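Local coordinates for protein GTP cyclohydrolase 1 type 2 homolog (Escherichia coli, Escherichia coli O157:H7, PDB 1NMO) that binds a dinuclear metal centre within a toroidal hexamer and may take part in degrading radiation-damaged nucleotides, at residues Ile38-Thr43 with Ala59-His64; Gln46-Glu51 with Ile241-Pro246; Asn25-Glu30 with Asp90-Gly95. All coordinates share one frame; numbering follows the deposited sequence.

Interaction 1: residues Ile38-Thr43 with Ala59-His64. With FE (Fe (III) ion), chain G; FE (Fe (III) ion), chain H.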
loop_
_atom_site.group_PDB
_atom_site.type_symbol
_atom_site.label_atom_id
_atom_site.label_comp_id
_atom_site.label_asym_id
_atom_site.label_seq_id
_atom_site.Cartn_x
_atom_site.Cartn_y
_atom_site.Cartn_z
ATOM N N ILE A 38 21.765 -15.426 32.116
ATOM C CA ILE A 38 21.909 -16.005 30.782
ATOM C C ILE A 38 20.830 -15.580 29.773
ATOM O O ILE A 38 19.622 -15.575 30.116
ATOM C CB ILE A 38 21.894 -17.550 30.881
ATOM C CG1 ILE A 38 22.930 -18.026 31.863
ATOM C CG2 ILE A 38 22.313 -18.168 29.631
ATOM C CD1 ILE A 38 23.188 -19.509 31.674
ATOM N N VAL A 39 21.277 -15.205 28.562
ATOM C CA VAL A 39 20.422 -14.829 27.461
ATOM C C VAL A 39 20.577 -15.957 26.381
ATOM O O VAL A 39 21.710 -16.412 26.078
ATOM C CB VAL A 39 20.850 -13.416 26.874
ATOM C CG1 VAL A 39 20.460 -13.299 25.362
ATOM C CG2 VAL A 39 20.243 -12.281 27.719
ATOM N N THR A 40 19.431 -16.415 25.840
ATOM C CA THR A 40 19.381 -17.463 24.868
ATOM C C THR A 40 18.524 -17.011 23.699
ATOM O O THR A 40 17.712 -16.070 23.828
ATOM C CB THR A 40 18.753 -18.733 25.482
ATOM O OG1 THR A 40 17.342 -18.520 25.704
ATOM C CG2 THR A 40 19.457 -19.074 26.810
ATOM N N GLY A 41 18.725 -17.650 22.533
ATOM C CA GLY A 41 17.948 -17.307 21.348
ATOM C C GLY A 41 18.282 -18.303 20.294
ATOM O O GLY A 41 19.154 -19.114 20.541
ATOM N N VAL A 42 17.634 -18.261 19.127
ATOM C CA VAL A 42 17.934 -19.259 18.063
ATOM C C VAL A 42 19.414 -19.156 17.514
ATOM O O VAL A 42 20.119 -20.155 17.348
ATOM C CB VAL A 42 16.918 -19.006 16.905
ATOM C CG1 VAL A 42 17.245 -19.882 15.685
ATOM C CG2 VAL A 42 15.462 -19.247 17.402
ATOM N N THR A 43 19.892 -17.922 17.318
ATOM C CA THR A 43 21.174 -17.674 16.675
ATOM C C THR A 43 21.955 -16.589 17.309
ATOM O O THR A 43 21.373 -15.587 17.695
ATOM C CB THR A 43 20.893 -17.313 15.198
ATOM O OG1 THR A 43 20.208 -18.432 14.613
ATOM C CG2 THR A 43 22.187 -16.989 14.364
ATOM N N ALA A 59 26.350 -15.261 29.975
ATOM C CA ALA A 59 26.501 -16.259 28.922
ATOM C C ALA A 59 25.421 -16.081 27.890
ATOM O O ALA A 59 24.368 -15.495 28.155
ATOM C CB ALA A 59 26.406 -17.627 29.482
ATOM N N VAL A 60 25.681 -16.625 26.714
ATOM C CA VAL A 60 24.673 -16.641 25.667
ATOM C C VAL A 60 24.587 -18.074 25.215
ATOM O O VAL A 60 25.629 -18.720 25.043
ATOM C CB VAL A 60 25.074 -15.805 24.472
ATOM C CG1 VAL A 60 24.084 -16.009 23.288
ATOM C CG2 VAL A 60 25.001 -14.424 24.906
ATOM N N ILE A 61 23.361 -18.602 25.105
ATOM C CA ILE A 61 23.200 -19.969 24.629
ATOM C C ILE A 61 22.285 -19.933 23.374
ATOM O O ILE A 61 21.257 -19.225 23.361
ATOM C CB ILE A 61 22.609 -20.879 25.708
ATOM C CG1 ILE A 61 23.479 -20.849 26.977
ATOM C CG2 ILE A 61 22.510 -22.272 25.104
ATOM C CD1 ILE A 61 23.046 -21.812 28.107
ATOM N N VAL A 62 22.663 -20.673 22.325
ATOM C CA VAL A 62 21.951 -20.637 21.063
ATOM C C VAL A 62 21.876 -21.954 20.338
ATOM O O VAL A 62 22.556 -22.892 20.738
ATOM C CB VAL A 62 22.644 -19.675 20.053
ATOM C CG1 VAL A 62 22.625 -18.242 20.545
ATOM C CG2 VAL A 62 24.031 -20.118 19.801
ATOM N N HIS A 63 20.986 -22.043 19.327
ATOM C CA HIS A 63 20.904 -23.239 18.513
ATOM C C HIS A 63 21.964 -23.167 17.402
ATOM O O HIS A 63 22.513 -24.205 17.025
ATOM C CB HIS A 63 19.557 -23.376 17.884
ATOM C CG HIS A 63 19.390 -24.604 17.029
ATOM N ND1 HIS A 63 19.963 -25.832 17.333
ATOM C CD2 HIS A 63 18.702 -24.782 15.864
ATOM C CE1 HIS A 63 19.640 -26.704 16.382
ATOM N NE2 HIS A 63 18.881 -26.093 15.472
ATOM N N HIS A 64 22.228 -21.946 16.886
ATOM C CA HIS A 64 23.218 -21.685 15.824
ATOM C C HIS A 64 24.349 -20.732 16.278
ATOM O O HIS A 64 24.210 -19.491 16.300
ATOM C CB HIS A 64 22.567 -21.036 14.607
ATOM C CG HIS A 64 21.487 -21.843 13.975
ATOM N ND1 HIS A 64 20.153 -21.524 14.109
ATOM C CD2 HIS A 64 21.538 -22.944 13.186
ATOM C CE1 HIS A 64 19.431 -22.383 13.421
ATOM N NE2 HIS A 64 20.244 -23.252 12.850
HETATM FE FE FE G . 18.773 -24.581 12.058
HETATM FE FE FE H . 18.187 -27.384 13.408
HETATM O O HOH W 1 17.572 -29.023 11.806
#
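Strands 38-41 and 59-62 run parallel, their axes 4.7 Å apart at closest approach and inclined by 21°, as the two strands of a beta-alpha-beta unit whose crossover helix is 46-54. Val39 sits between two residues of the other strand: its N gives a nearly straight bond to Ala59 O (3.1 Å), and its O takes the N-H of Ile61. Gly41 N then reaches Ile61 O. Ile38 CG1 lies beside its backbone N (chi1 -54°), which leaves CG2 turned to Ile61 CG1 at 3.9 Å; on the same face Thr40 CG2 lies alongside Ile61 CB.

Past the corners at Val42 and His63 the pairing resumes. Val42 O accepts from His64 N (2.8 Å) and, weakly, from His63 N, and Val42 CG1 stands at the His64 ring edge, in plane. The two imidazoles each bind one iron; Asp101, His215 and the bridging Glu219 supply the other protein ligands, and a water also binds the iron on His63. Trp96 O accepts from His63 ND1, and Glu197 of the second subunit holds Thr43 OG1, which His64 ND1 meets weakly. His64 NE2 binds its iron at 2.1 Å, His63 NE2 the other at 2.5 Å.

Interaction 2: residues Gln46-Glu51 with Ile241-Pro246; sequences QALLDE and IDIPNP
One turn of helix 46-54 lies beside an extended, irregular piece of chain that follows strand 237-240; the backbones come nearest at Leu48 and Ile243, with their CA atoms 7.3 Å apart, and no hydrogen bond passes between the two segments. Side chains of the tail do the touching, against both side chains and backbone of the helix: two isoleucines meet Ala47, Leu48 and Glu51.

Ile243 sends its CD1 against the helix backbone, 3.8 Å from Leu48 CA, with Ala47 CB a little farther off at 4.2 Å. Ile243 CG1 is anti to the carbonyl carbon (chi1 -47°), and the nearly extended chi2 carries the methyl to the helix surface. Leu48 CD2 bridges the two isoleucines: it is 4.0 Å from Ile243 CD1 and equally far from Ile241 CB, and the Leu48 and Ile241 side chains pass one another running opposite ways. Ile241 CD1 meets Glu51 CB at 3.8 Å, with the carboxylate OE1 of Glu51 scarcely farther, at 3.9 Å; the two side chains cross at about a right angle. The Glu51 chain is bent, and its OE2 forms a salt bridge with Arg54 of the same helix.

Leu48 also touches Val60 and Val62, and Ile241 bonds to Thr40 through its backbone. This is packing of a beta-alpha-beta crossover helix against the chain leaving strand 237-240, outermost in this chain's sheet and next to 37-41.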
loop_
_atom_site.group_PDB
_atom_site.type_symbol
_atom_site.label_atom_id
_atom_site.label_comp_id
_atom_site.label_asym_id
_atom_site.label_seq_id
_atom_site.Cartn_x
_atom_site.Cartn_y
_atom_site.Cartn_z
ATOM N N GLN A 46 24.443 -10.491 15.867
ATOM C CA GLN A 46 24.869 -9.295 16.579
ATOM C C GLN A 46 23.701 -8.797 17.414
ATOM O O GLN A 46 23.895 -8.294 18.512
ATOM C CB GLN A 46 25.169 -8.194 15.583
ATOM C CG GLN A 46 25.822 -6.961 16.265
ATOM C CD GLN A 46 27.189 -7.341 16.734
ATOM O OE1 GLN A 46 27.969 -7.905 15.928
ATOM N NE2 GLN A 46 27.514 -7.079 18.014
ATOM N N ALA A 47 22.470 -8.910 16.899
ATOM C CA ALA A 47 21.311 -8.396 17.624
ATOM C C ALA A 47 21.091 -9.059 18.970
ATOM O O ALA A 47 20.730 -8.384 19.908
ATOM C CB ALA A 47 20.037 -8.489 16.741
ATOM N N LEU A 48 21.333 -10.349 19.101
ATOM C CA LEU A 48 21.166 -11.080 20.397
ATOM C C LEU A 48 22.276 -10.674 21.290
ATOM O O LEU A 48 22.145 -10.470 22.512
ATOM C CB LEU A 48 21.355 -12.589 20.238
ATOM C CG LEU A 48 20.442 -13.674 20.752
ATOM C CD1 LEU A 48 21.209 -14.914 21.281
ATOM C CD2 LEU A 48 19.494 -13.085 21.726
ATOM N N LEU A 49 23.444 -10.612 20.700
ATOM C CA LEU A 49 24.642 -10.243 21.485
ATOM C C LEU A 49 24.500 -8.835 22.048
ATOM O O LEU A 49 24.937 -8.520 23.147
ATOM C CB LEU A 49 25.794 -10.341 20.534
ATOM C CG LEU A 49 26.732 -11.533 20.612
ATOM C CD1 LEU A 49 26.139 -12.762 21.108
ATOM C CD2 LEU A 49 27.409 -11.661 19.313
ATOM N N ASP A 50 23.914 -7.939 21.288
ATOM C CA ASP A 50 23.757 -6.613 21.857
ATOM C C ASP A 50 22.711 -6.739 23.006
ATOM O O ASP A 50 22.797 -6.069 24.046
ATOM C CB ASP A 50 23.266 -5.605 20.796
ATOM C CG ASP A 50 24.236 -5.453 19.615
ATOM O OD1 ASP A 50 25.484 -5.683 19.774
ATOM O OD2 ASP A 50 23.743 -5.049 18.540
ATOM N N GLU A 51 21.690 -7.560 22.829
ATOM C CA GLU A 51 20.740 -7.642 23.925
ATOM C C GLU A 51 21.401 -8.258 25.125
ATOM O O GLU A 51 21.031 -7.881 26.247
ATOM C CB GLU A 51 19.517 -8.455 23.598
ATOM C CG GLU A 51 18.410 -7.639 22.943
ATOM C CD GLU A 51 17.753 -6.638 23.897
ATOM O OE1 GLU A 51 17.103 -7.046 24.867
ATOM O OE2 GLU A 51 17.890 -5.423 23.676
ATOM N N ILE A 241 15.260 -14.864 24.286
ATOM C CA ILE A 241 14.853 -13.725 23.436
ATOM C C ILE A 241 14.593 -14.157 21.991
ATOM O O ILE A 241 15.510 -14.708 21.337
ATOM C CB ILE A 241 15.937 -12.642 23.410
ATOM C CG1 ILE A 241 16.200 -12.204 24.836
ATOM C CG2 ILE A 241 15.442 -11.391 22.619
ATOM C CD1 ILE A 241 17.013 -10.908 24.931
ATOM N N ASP A 242 13.366 -13.961 21.497
ATOM C CA ASP A 242 13.007 -14.312 20.122
ATOM C C ASP A 242 13.244 -13.078 19.186
ATOM O O ASP A 242 12.432 -12.171 19.146
ATOM C CB ASP A 242 11.526 -14.728 20.075
ATOM C CG ASP A 242 11.024 -15.065 18.622
ATOM O OD1 ASP A 242 11.824 -15.030 17.655
ATOM O OD2 ASP A 242 9.809 -15.375 18.453
ATOM N N ILE A 243 14.355 -13.020 18.442
ATOM C CA ILE A 243 14.547 -11.901 17.502
ATOM C C ILE A 243 14.170 -12.489 16.179
ATOM O O ILE A 243 14.836 -13.360 15.661
ATOM C CB ILE A 243 15.920 -11.463 17.509
ATOM C CG1 ILE A 243 16.282 -11.343 19.033
ATOM C CG2 ILE A 243 16.088 -10.158 16.530
ATOM C CD1 ILE A 243 17.554 -10.513 19.433
ATOM N N PRO A 244 13.042 -11.997 15.628
ATOM C CA PRO A 244 12.409 -12.373 14.391
ATOM C C PRO A 244 13.309 -12.380 13.189
ATOM O O PRO A 244 14.066 -11.423 12.943
ATOM C CB PRO A 244 11.242 -11.377 14.298
ATOM C CG PRO A 244 10.864 -11.193 15.781
ATOM C CD PRO A 244 12.293 -10.904 16.280
ATOM N N ASN A 245 13.213 -13.465 12.442
ATOM C CA ASN A 245 13.980 -13.697 11.229
ATOM C C ASN A 245 12.874 -14.285 10.297
ATOM O O ASN A 245 12.155 -15.229 10.705
ATOM C CB ASN A 245 15.102 -14.696 11.554
ATOM C CG ASN A 245 15.950 -15.075 10.312
ATOM O OD1 ASN A 245 15.443 -15.034 9.156
ATOM N ND2 ASN A 245 17.222 -15.482 10.540
ATOM N N PRO A 246 12.660 -13.727 9.064
ATOM C CA PRO A 246 11.576 -14.324 8.227
ATOM C C PRO A 246 11.870 -15.615 7.529
ATOM O O PRO A 246 10.923 -16.356 7.105
ATOM C CB PRO A 246 11.249 -13.236 7.203
ATOM C CG PRO A 246 12.584 -12.489 7.078
ATOM C CD PRO A 246 13.014 -12.394 8.594
#

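Interaction 3: residues Asn25-Glu30 with Asp90-Gly95; sequences NGLQVE and DINLYG
Leu27 lies over the ring of Tyr94 where strands 26-29 and 92-95 pair antiparallel. Gly26 and Gly95 form a hydrogen-bonded pair, each N donating to the other's O (2.9 Å from Gly26 N to Gly95 O), Leu27 and Tyr94 form a non-hydrogen-bonded pair, and the register then slips by one. Gln28 N and Val29 N both point to Leu93 O, a classic beta bulge, with the Val29 bond 3.1 Å long and directed at a lone pair. Val29 O in turn accepts from Leu93 N at 2.8 Å.

Tyr94 can be followed outward. Its CB rests 3.4 Å from Gly26 O, and CG still borders that oxygen; chi1 of -58° sets CG anti to the carbonyl carbon, from where the ring turns one face to Leu27. CD2 comes to Leu27 CA, CE2 lies 3.8 Å from Leu27 CG, and CE2, CE1 and CZ all meet Leu27 CD2. That methyl stands almost exactly above the ring centre, 3.8 Å from the centroid and 8° off the normal, a CH-pi contact over the face. At the tip OH bonds to Asn3 O, while Leu6 and Glu7 of helix 3-13 also pack on the side chain.

On the other face of the sheet, the one carrying Val29 and Leu93, their CB atoms touch at 4.0 Å, and helix 78-88 packs on both residues through Leu83, Leu86 and Leu87. Asn92 OD1 receives bonds from Gly31 N and Asn3 ND2, and its ND2 bonds to Lys32 O and Asp58 O, so the amide is gripped at both ends and its rotation fixed. Backbone bonds thus set the pairing, with Leu93 O shared by two donors at the bulge, while CH-pi and apolar contacts join the side chains on the two faces.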
loop_
_atom_site.group_PDB
_atom_site.type_symbol
_atom_site.label_atom_id
_atom_site.label_comp_id
_atom_site.label_asym_id
_atom_site.label_seq_id
_atom_site.Cartn_x
_atom_site.Cartn_y
_atom_site.Cartn_z
ATOM N N ASN A 25 29.808 -28.471 19.568
ATOM C CA ASN A 25 28.723 -28.220 20.511
ATOM C C ASN A 25 29.355 -27.948 21.936
ATOM O O ASN A 25 30.434 -28.495 22.279
ATOM C CB ASN A 25 27.736 -29.407 20.495
ATOM C CG ASN A 25 26.924 -29.472 19.225
ATOM O OD1 ASN A 25 26.220 -28.471 18.858
ATOM N ND2 ASN A 25 26.959 -30.671 18.522
ATOM N N GLY A 26 28.714 -27.071 22.736
ATOM C CA GLY A 26 29.235 -26.760 24.066
ATOM C C GLY A 26 29.694 -25.308 24.178
ATOM O O GLY A 26 29.080 -24.419 23.545
ATOM N N LEU A 27 30.775 -25.060 24.943
ATOM C CA LEU A 27 31.313 -23.675 25.115
ATOM C C LEU A 27 31.965 -23.287 23.786
ATOM O O LEU A 27 32.952 -23.919 23.425
ATOM C CB LEU A 27 32.458 -23.671 26.124
ATOM C CG LEU A 27 32.308 -22.658 27.227
ATOM C CD1 LEU A 27 33.650 -22.425 27.848
ATOM C CD2 LEU A 27 31.702 -21.401 26.740
ATOM N N GLN A 28 31.493 -22.300 23.051
ATOM C CA GLN A 28 32.250 -22.035 21.832
ATOM C C GLN A 28 33.170 -20.820 22.018
ATOM O O GLN A 28 34.158 -20.653 21.300
ATOM C CB GLN A 28 31.320 -21.779 20.659
ATOM C CG GLN A 28 30.366 -22.951 20.380
ATOM C CD GLN A 28 29.576 -22.666 19.120
ATOM O OE1 GLN A 28 29.587 -21.528 18.616
ATOM N NE2 GLN A 28 28.893 -23.681 18.596
ATOM N N VAL A 29 32.871 -19.949 22.966
ATOM C CA VAL A 29 33.764 -18.785 23.122
ATOM C C VAL A 29 33.768 -18.613 24.605
ATOM O O VAL A 29 32.750 -18.308 25.196
ATOM C CB VAL A 29 33.205 -17.516 22.434
ATOM C CG1 VAL A 29 34.258 -16.389 22.511
ATOM C CG2 VAL A 29 32.851 -17.839 20.923
ATOM N N GLU A 30 34.906 -18.873 25.221
ATOM C CA GLU A 30 35.030 -18.746 26.664
ATOM C C GLU A 30 35.011 -17.299 27.140
ATOM O O GLU A 30 35.573 -16.421 26.496
ATOM C CB GLU A 30 36.338 -19.366 27.098
ATOM C CG GLU A 30 36.423 -19.704 28.509
ATOM C CD GLU A 30 37.843 -20.074 28.884
ATOM O OE1 GLU A 30 38.642 -20.437 27.953
ATOM O OE2 GLU A 30 38.155 -20.002 30.107
ATOM N N ASP A 90 33.555 -10.346 28.186
ATOM C CA ASP A 90 33.722 -11.613 28.910
ATOM C C ASP A 90 32.467 -12.422 28.937
ATOM O O ASP A 90 32.144 -13.061 29.944
ATOM C CB ASP A 90 34.146 -11.390 30.338
ATOM C CG ASP A 90 35.432 -10.651 30.439
ATOM O OD1 ASP A 90 36.414 -11.111 29.805
ATOM O OD2 ASP A 90 35.449 -9.596 31.167
ATOM N N ILE A 91 31.741 -12.396 27.841
ATOM C CA ILE A 91 30.513 -13.164 27.785
ATOM C C ILE A 91 30.810 -14.562 27.199
ATOM O O ILE A 91 31.397 -14.639 26.133
ATOM C CB ILE A 91 29.491 -12.452 26.885
ATOM C CG1 ILE A 91 29.026 -11.144 27.483
ATOM C CG2 ILE A 91 28.296 -13.318 26.669
ATOM C CD1 ILE A 91 27.991 -10.424 26.612
ATOM N N ASN A 92 30.468 -15.648 27.908
ATOM C CA ASN A 92 30.580 -17.029 27.355
ATOM C C ASN A 92 29.552 -17.344 26.203
ATOM O O ASN A 92 28.342 -17.120 26.361
ATOM C CB ASN A 92 30.323 -18.074 28.462
ATOM C CG ASN A 92 31.327 -17.973 29.572
ATOM O OD1 ASN A 92 32.343 -18.665 29.571
ATOM N ND2 ASN A 92 31.098 -17.048 30.499
ATOM N N LEU A 93 29.973 -17.838 25.042
ATOM C CA LEU A 93 28.922 -18.218 24.063
ATOM C C LEU A 93 28.909 -19.724 24.017
ATOM O O LEU A 93 29.967 -20.341 23.816
ATOM C CB LEU A 93 29.222 -17.791 22.635
ATOM C CG LEU A 93 28.294 -18.394 21.563
ATOM C CD1 LEU A 93 26.959 -17.675 21.686
ATOM C CD2 LEU A 93 28.822 -18.147 20.137
ATOM N N TYR A 94 27.734 -20.341 24.210
ATOM C CA TYR A 94 27.611 -21.801 24.087
ATOM C C TYR A 94 26.601 -21.914 22.965
ATOM O O TYR A 94 25.758 -20.993 22.807
ATOM C CB TYR A 94 26.934 -22.455 25.308
ATOM C CG TYR A 94 27.579 -22.245 26.691
ATOM C CD1 TYR A 94 27.516 -21.035 27.317
ATOM C CD2 TYR A 94 28.221 -23.300 27.355
ATOM C CE1 TYR A 94 28.061 -20.841 28.605
ATOM C CE2 TYR A 94 28.791 -23.128 28.639
ATOM C CZ TYR A 94 28.691 -21.902 29.256
ATOM O OH TYR A 94 29.171 -21.758 30.560
ATOM N N GLY A 95 26.690 -23.011 22.194
ATOM C CA GLY A 95 25.748 -23.357 21.129
ATOM C C GLY A 95 25.583 -24.906 21.119
ATOM O O GLY A 95 26.556 -25.629 21.415
HETATM O O HOH W 2 34.357 -14.102 25.877
#

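In the fold
From the N terminus, strand 26-29 comes first, and interaction 3 closes a loop of about 60 residues when the chain returns in strand 92-95. Nested inside that loop is interaction 1, which closes the short beta-alpha-beta unit. Interaction 2 starts from the crossover helix of that unit and reaches the last residues of the chain, closing the longest loop and crossing both of the others. Strands 59-62 and 92-95 are neighbours, joining interactions 1 and 3 through backbone bonds from Val60 to Asn92 and Tyr94. Strand 37-41 neighbours the strand leading into the tail, linking interactions 1 and 2; interactions 2 and 3, with centres about 17 Å apart, do not touch. Together they tie strand 26-29, the central strands, helix 46-54 and the C-terminal tail.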